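Local coordinates for D-alanyl-D-alanine carboxypeptidase (Enterococcus faecalis V583, PDB 5ZHW), which removes the C-terminal D-alanine from peptidoglycan-derived pentapeptides as a zinc-dependent carboxypeptidase, an activity tied to antibiotic resistance, at residues G96-E101 and G136-Q141; V146-D151 and W192-V197. All blocks are in the same frame, centred on the assembly; numbering follows the deposited sequence.

Contact 1. Residues G96-E101 and G136-Q141. With CU (copper (II) ion), chain C; DAL (D-alanine), chain D; DAL (D-alanine), chain E.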
# COMPACT_ATOMS: atom_id res chain seq x y z
N GLY A 96 5.74 6.29 -1.71
CA GLY A 96 5.92 5.17 -2.63
C GLY A 96 7.04 4.25 -2.14
O GLY A 96 6.96 3.70 -1.05
N TYR A 97 8.11 4.14 -2.93
CA TYR A 97 9.25 3.31 -2.60
C TYR A 97 9.91 3.81 -1.33
O TYR A 97 10.03 5.01 -1.15
CB TYR A 97 10.28 3.34 -3.72
CG TYR A 97 11.54 2.58 -3.37
CD1 TYR A 97 11.56 1.17 -3.43
CD2 TYR A 97 12.70 3.25 -2.98
CE1 TYR A 97 12.71 0.47 -3.15
CE2 TYR A 97 13.85 2.54 -2.66
CZ TYR A 97 13.84 1.15 -2.74
OH TYR A 97 14.98 0.45 -2.41
N ARG A 98 10.35 2.88 -0.49
CA ARG A 98 11.13 3.15 0.70
C ARG A 98 12.31 2.21 0.75
O ARG A 98 12.18 1.02 0.45
CB ARG A 98 10.31 2.86 1.94
CG ARG A 98 9.13 3.79 2.14
CD ARG A 98 8.27 3.25 3.28
NE ARG A 98 6.99 3.92 3.34
CZ ARG A 98 5.94 3.49 4.02
NH1 ARG A 98 6.00 2.37 4.73
NH2 ARG A 98 4.81 4.19 3.98
N THR A 99 13.44 2.76 1.15
CA THR A 99 14.62 1.96 1.41
C THR A 99 14.41 1.24 2.74
O THR A 99 13.45 1.50 3.46
CB THR A 99 15.89 2.82 1.48
OG1 THR A 99 15.80 3.73 2.59
CG2 THR A 99 16.06 3.59 0.18
N THR A 100 15.34 0.34 3.04
CA THR A 100 15.33 -0.42 4.29
C THR A 100 15.36 0.53 5.46
O THR A 100 14.48 0.47 6.32
CB THR A 100 16.55 -1.36 4.34
OG1 THR A 100 16.43 -2.28 3.26
CG2 THR A 100 16.63 -2.17 5.66
N GLU A 101 16.34 1.42 5.47
CA GLU A 101 16.48 2.41 6.53
C GLU A 101 15.23 3.30 6.68
O GLU A 101 14.85 3.62 7.82
CB GLU A 101 17.76 3.24 6.36
CG GLU A 101 17.96 4.39 7.36
CD GLU A 101 18.04 3.96 8.83
OE1 GLU A 101 18.30 2.78 9.12
OE2 GLU A 101 17.85 4.84 9.72
N GLY A 136 12.04 -5.21 5.22
CA GLY A 136 12.16 -6.46 4.49
C GLY A 136 10.82 -7.06 4.18
O GLY A 136 10.75 -7.95 3.35
N THR A 137 9.76 -6.57 4.83
CA THR A 137 8.42 -7.12 4.66
C THR A 137 7.38 -6.08 4.28
O THR A 137 6.20 -6.40 4.28
CB THR A 137 7.95 -7.87 5.93
OG1 THR A 137 7.75 -6.96 7.02
CG2 THR A 137 8.96 -8.93 6.34
N SER A 138 7.81 -4.86 3.90
CA SER A 138 6.87 -3.86 3.41
C SER A 138 6.74 -3.97 1.91
O SER A 138 7.75 -4.10 1.20
CB SER A 138 7.32 -2.45 3.76
OG SER A 138 6.43 -1.47 3.21
N GLU A 139 5.52 -3.87 1.43
CA GLU A 139 5.28 -3.67 0.00
C GLU A 139 5.89 -2.38 -0.49
O GLU A 139 6.12 -2.27 -1.68
CB GLU A 139 3.79 -3.61 -0.32
CG GLU A 139 3.07 -4.92 -0.17
CD GLU A 139 1.64 -4.86 -0.65
OE1 GLU A 139 1.02 -3.76 -0.57
OE2 GLU A 139 1.15 -5.91 -1.10
N HIS A 140 6.09 -1.39 0.37
CA HIS A 140 6.73 -0.15 -0.09
C HIS A 140 8.14 -0.36 -0.61
O HIS A 140 8.60 0.35 -1.48
CB HIS A 140 6.71 0.90 1.00
CG HIS A 140 5.37 1.48 1.22
ND1 HIS A 140 4.92 2.57 0.51
CD2 HIS A 140 4.35 1.10 2.02
CE1 HIS A 140 3.68 2.85 0.89
NE2 HIS A 140 3.32 1.97 1.80
N GLN A 141 8.82 -1.39 -0.10
CA GLN A 141 10.17 -1.70 -0.54
C GLN A 141 10.21 -2.38 -1.91
O GLN A 141 11.27 -2.56 -2.47
CB GLN A 141 10.87 -2.53 0.51
CG GLN A 141 10.96 -1.84 1.85
CD GLN A 141 11.61 -2.69 2.91
OE1 GLN A 141 10.92 -3.27 3.75
NE2 GLN A 141 12.94 -2.77 2.88
CU CU C . 1.50 2.01 2.77
N DAL D . 2.34 0.76 6.17
CA DAL D . 2.36 -0.55 5.44
CB DAL D . 1.67 -1.68 6.27
C DAL D . 3.81 -0.97 5.22
O DAL D . 4.59 -0.77 6.11
OXT DAL D . 4.09 -1.56 4.18
N DAL E . 3.28 3.38 7.02
CA DAL E . 1.87 3.13 6.65
CB DAL E . 0.94 3.01 7.88
C DAL E . 1.74 1.91 5.72
O DAL E . 1.10 2.03 4.68
O HOH W 1 13.97 -1.43 0.23
O HOH W 2 15.28 -4.52 3.97

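Contact 2. Residues V146-D151 and W192-V197. With CU (copper (II) ion), chain C; DAL (D-alanine), chain E.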
# COMPACT_ATOMS: atom_id res chain seq x y z
N VAL A 146 1.68 2.35 -3.10
CA VAL A 146 1.62 3.78 -2.82
C VAL A 146 0.62 4.04 -1.72
O VAL A 146 -0.44 3.39 -1.67
CB VAL A 146 1.25 4.61 -4.07
CG1 VAL A 146 2.41 4.62 -5.06
CG2 VAL A 146 -0.00 4.13 -4.74
N ASP A 147 0.98 4.97 -0.82
CA ASP A 147 0.05 5.53 0.13
C ASP A 147 -0.48 6.79 -0.51
O ASP A 147 0.28 7.69 -0.84
CB ASP A 147 0.70 5.86 1.46
CG ASP A 147 1.18 4.65 2.19
OD1 ASP A 147 0.65 3.54 1.97
OD2 ASP A 147 2.11 4.79 2.99
N ILE A 148 -1.79 6.81 -0.71
CA ILE A 148 -2.45 7.88 -1.42
C ILE A 148 -3.25 8.64 -0.38
O ILE A 148 -4.00 8.03 0.40
CB ILE A 148 -3.38 7.33 -2.50
CG1 ILE A 148 -2.57 6.57 -3.56
CG2 ILE A 148 -4.14 8.48 -3.17
CD1 ILE A 148 -3.41 5.66 -4.45
N ASN A 149 -3.06 9.96 -0.36
CA ASN A 149 -3.80 10.89 0.50
C ASN A 149 -4.52 11.89 -0.40
O ASN A 149 -4.33 11.89 -1.62
CB ASN A 149 -2.84 11.65 1.44
CG ASN A 149 -2.33 10.80 2.60
OD1 ASN A 149 -2.88 9.74 2.95
ND2 ASN A 149 -1.27 11.28 3.22
N ALA A 150 -5.36 12.73 0.20
CA ALA A 150 -5.98 13.86 -0.49
C ALA A 150 -5.03 15.05 -0.53
O ALA A 150 -4.18 15.19 0.35
CB ALA A 150 -7.30 14.25 0.18
N ASP A 151 -5.18 15.91 -1.53
CA ASP A 151 -4.36 17.12 -1.60
C ASP A 151 -4.67 18.16 -0.49
O ASP A 151 -3.85 19.03 -0.24
CB ASP A 151 -4.35 17.74 -3.00
CG ASP A 151 -5.61 18.56 -3.32
OD1 ASP A 151 -6.65 18.45 -2.64
OD2 ASP A 151 -5.52 19.31 -4.32
N TRP A 192 -5.54 4.34 2.88
CA TRP A 192 -4.55 4.98 2.00
C TRP A 192 -3.62 4.03 1.21
O TRP A 192 -3.04 4.44 0.22
CB TRP A 192 -3.69 5.96 2.80
CG TRP A 192 -3.08 5.33 3.99
CD1 TRP A 192 -1.98 4.56 4.02
CD2 TRP A 192 -3.59 5.35 5.33
NE1 TRP A 192 -1.75 4.10 5.28
CE2 TRP A 192 -2.73 4.57 6.11
CE3 TRP A 192 -4.69 5.95 5.94
CZ2 TRP A 192 -2.93 4.39 7.49
CZ3 TRP A 192 -4.89 5.77 7.31
CH2 TRP A 192 -4.01 4.99 8.07
N HIS A 193 -3.46 2.78 1.63
CA HIS A 193 -2.42 1.90 1.05
C HIS A 193 -2.97 1.05 -0.11
O HIS A 193 -3.77 0.14 0.10
CB HIS A 193 -1.81 1.02 2.12
CG HIS A 193 -0.67 0.16 1.65
ND1 HIS A 193 0.63 0.36 2.05
CD2 HIS A 193 -0.65 -0.93 0.84
CE1 HIS A 193 1.40 -0.56 1.51
NE2 HIS A 193 0.65 -1.36 0.77
N TYR A 194 -2.48 1.37 -1.30
CA TYR A 194 -2.88 0.72 -2.54
C TYR A 194 -1.69 -0.02 -3.19
O TYR A 194 -0.58 0.52 -3.24
CB TYR A 194 -3.55 1.74 -3.48
CG TYR A 194 -4.97 1.89 -3.05
CD1 TYR A 194 -5.31 2.68 -1.94
CD2 TYR A 194 -5.96 1.14 -3.64
CE1 TYR A 194 -6.63 2.75 -1.48
CE2 TYR A 194 -7.26 1.19 -3.19
CZ TYR A 194 -7.60 1.99 -2.12
OH TYR A 194 -8.93 1.99 -1.74
N ARG A 195 -1.96 -1.24 -3.65
CA ARG A 195 -0.95 -2.15 -4.19
C ARG A 195 -1.27 -2.45 -5.63
O ARG A 195 -2.41 -2.80 -5.93
CB ARG A 195 -0.95 -3.42 -3.36
CG ARG A 195 -0.31 -4.66 -3.98
CD ARG A 195 1.16 -4.47 -4.30
NE ARG A 195 1.58 -5.55 -5.16
CZ ARG A 195 2.02 -6.75 -4.77
NH1 ARG A 195 2.14 -7.06 -3.49
NH2 ARG A 195 2.36 -7.66 -5.69
N TYR A 196 -0.27 -2.30 -6.52
CA TYR A 196 -0.43 -2.71 -7.92
C TYR A 196 -0.31 -4.25 -8.06
O TYR A 196 0.71 -4.83 -7.67
CB TYR A 196 0.59 -2.05 -8.85
CG TYR A 196 0.32 -2.41 -10.31
CD1 TYR A 196 -0.67 -1.76 -11.04
CD2 TYR A 196 1.05 -3.41 -10.95
CE1 TYR A 196 -0.93 -2.09 -12.35
CE2 TYR A 196 0.80 -3.76 -12.26
CZ TYR A 196 -0.19 -3.09 -12.96
OH TYR A 196 -0.44 -3.41 -14.26
N VAL A 197 -1.36 -4.86 -8.59
CA VAL A 197 -1.35 -6.29 -8.98
C VAL A 197 -1.69 -6.54 -10.46
O VAL A 197 -1.51 -7.66 -10.95
CB VAL A 197 -2.28 -7.13 -8.07
CG1 VAL A 197 -1.73 -7.18 -6.64
CG2 VAL A 197 -3.70 -6.61 -8.05
CU CU C . 1.50 2.01 2.77
N DAL E . 3.28 3.38 7.02
CA DAL E . 1.87 3.13 6.65
CB DAL E . 0.94 3.01 7.88
C DAL E . 1.74 1.91 5.72
O DAL E . 1.10 2.03 4.68

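Contact 1. Residues G96-E101 and G136-Q141
His-140 reaches across to Gly-96 and Arg-98. Its CB rests near Arg-98 CD and the Gly-96 carbonyl. CG points away from its own carbonyl carbon (chi1 -73°), which brings the imidazole against one face of the arginine guanidinium. CG then lies over the guanidinium centre, with Arg-98 CZ 3.5 Å from it. The two flat groups are stacked with centres 3.5 Å apart and planes only 7° from parallel. On one edge, His-140 ND1 donates to Gly-96 O at 2.8 Å, and that oxygen sits almost in the ring plane. This bond fixes the ring rotation and leaves NE2 for the metal. CD2 meets Arg-98 NH1 across the stack, with OXT of the chain D D-alanine near the ring plane at that edge. At the tip, His-140 NE2 binds the copper ion.

In the M15B peptidase this is the zinc site, here occupied by copper. His-140 is one of its three protein ligands, with Asp-147 and His-193. Arg-98 NH2 forms a salt bridge with Asp-147, so the stacked arginine also holds a second metal ligand. Ser-138 makes an ST turn, its OG accepting from His-140 N. Ser-138 OG also donates to OXT of the chain D D-alanine at 2.5 Å, as befits a substrate-binding residue.

The backbones meet where Arg-98 N donates to His-140 O at 3.2 Å, from well above the carbonyl plane. Further out, Gln-141 OE1 takes the Gly-136 N-H on an in-plane lone pair. Its NE2 reaches Arg-98 O and Thr-100 OG1 through two separate waters.

Contact 2. Residues V146-D151 and W192-V197
Asp-147 and His-193 face each other across two antiparallel strands and close on one copper ion. They form a non-hydrogen-bonded pair, and their side chains project from the same face of the sheet. Asp-147 OD1 binds the copper ion at 1.9 Å and His-193 ND1 binds it at 2.0 Å. The imidazole is swung away from its own backbone N (chi1 -176°), which turns ND1 to the metal. On the far side of that ring, NE2 is hydrogen-bonded to Glu-139, which probably makes the histidine a stronger ligand. Asp-147 keeps its other oxygen, OD2, for Arg-98.

Trp-192 stands beside this pair and presents its indole edge. Asp-147 OD1 lies in the ring plane, 3.5 Å from Trp-192 CD1. The carbonyl O of the chain E D-alanine, also a copper ligand, lies at the same edge near NE1.

Away from the metal, Ile-148 and Tyr-194 cross at about a right angle. Ile-148 CD1 meets Tyr-194 CB at 4.0 Å, and Val-146 CG2 adds a looser apolar contact to that CB.

Three backbone bonds join the strands. Val-146 and Tyr-194 exchange two, N to O, each 2.9 Å. Ile-148 N donates to Trp-192 O at 2.8 Å.

These are the two central strands of a four-stranded antiparallel sheet. Strand 91-95 flanks 145-150, and strand 173-175 flanks 193-196. Helix 157-167 packs on the sheet, with Leu-164 touching both Ile-148 and Tyr-194.

Contact 2 is buried in the central sheet, whereas contact 1 is partly buried and runs out to the surface at Thr-100. The first joins the loop leading into helix 100-116 to the loop before strand 145-150, by the stack of a guanidinium on an imidazole, a few polar bonds and waters. The second pairs two strands through three backbone hydrogen bonds, with Asp-147 and His-193 on the metal face and Val-146 and Tyr-194 on the other. They meet at the copper ion, to which contact 1 gives one protein ligand and contact 2 gives two. Both also touch the D-alanine of chain E. Glu-139 of contact 1 forms a salt bridge with Arg-195 of contact 2.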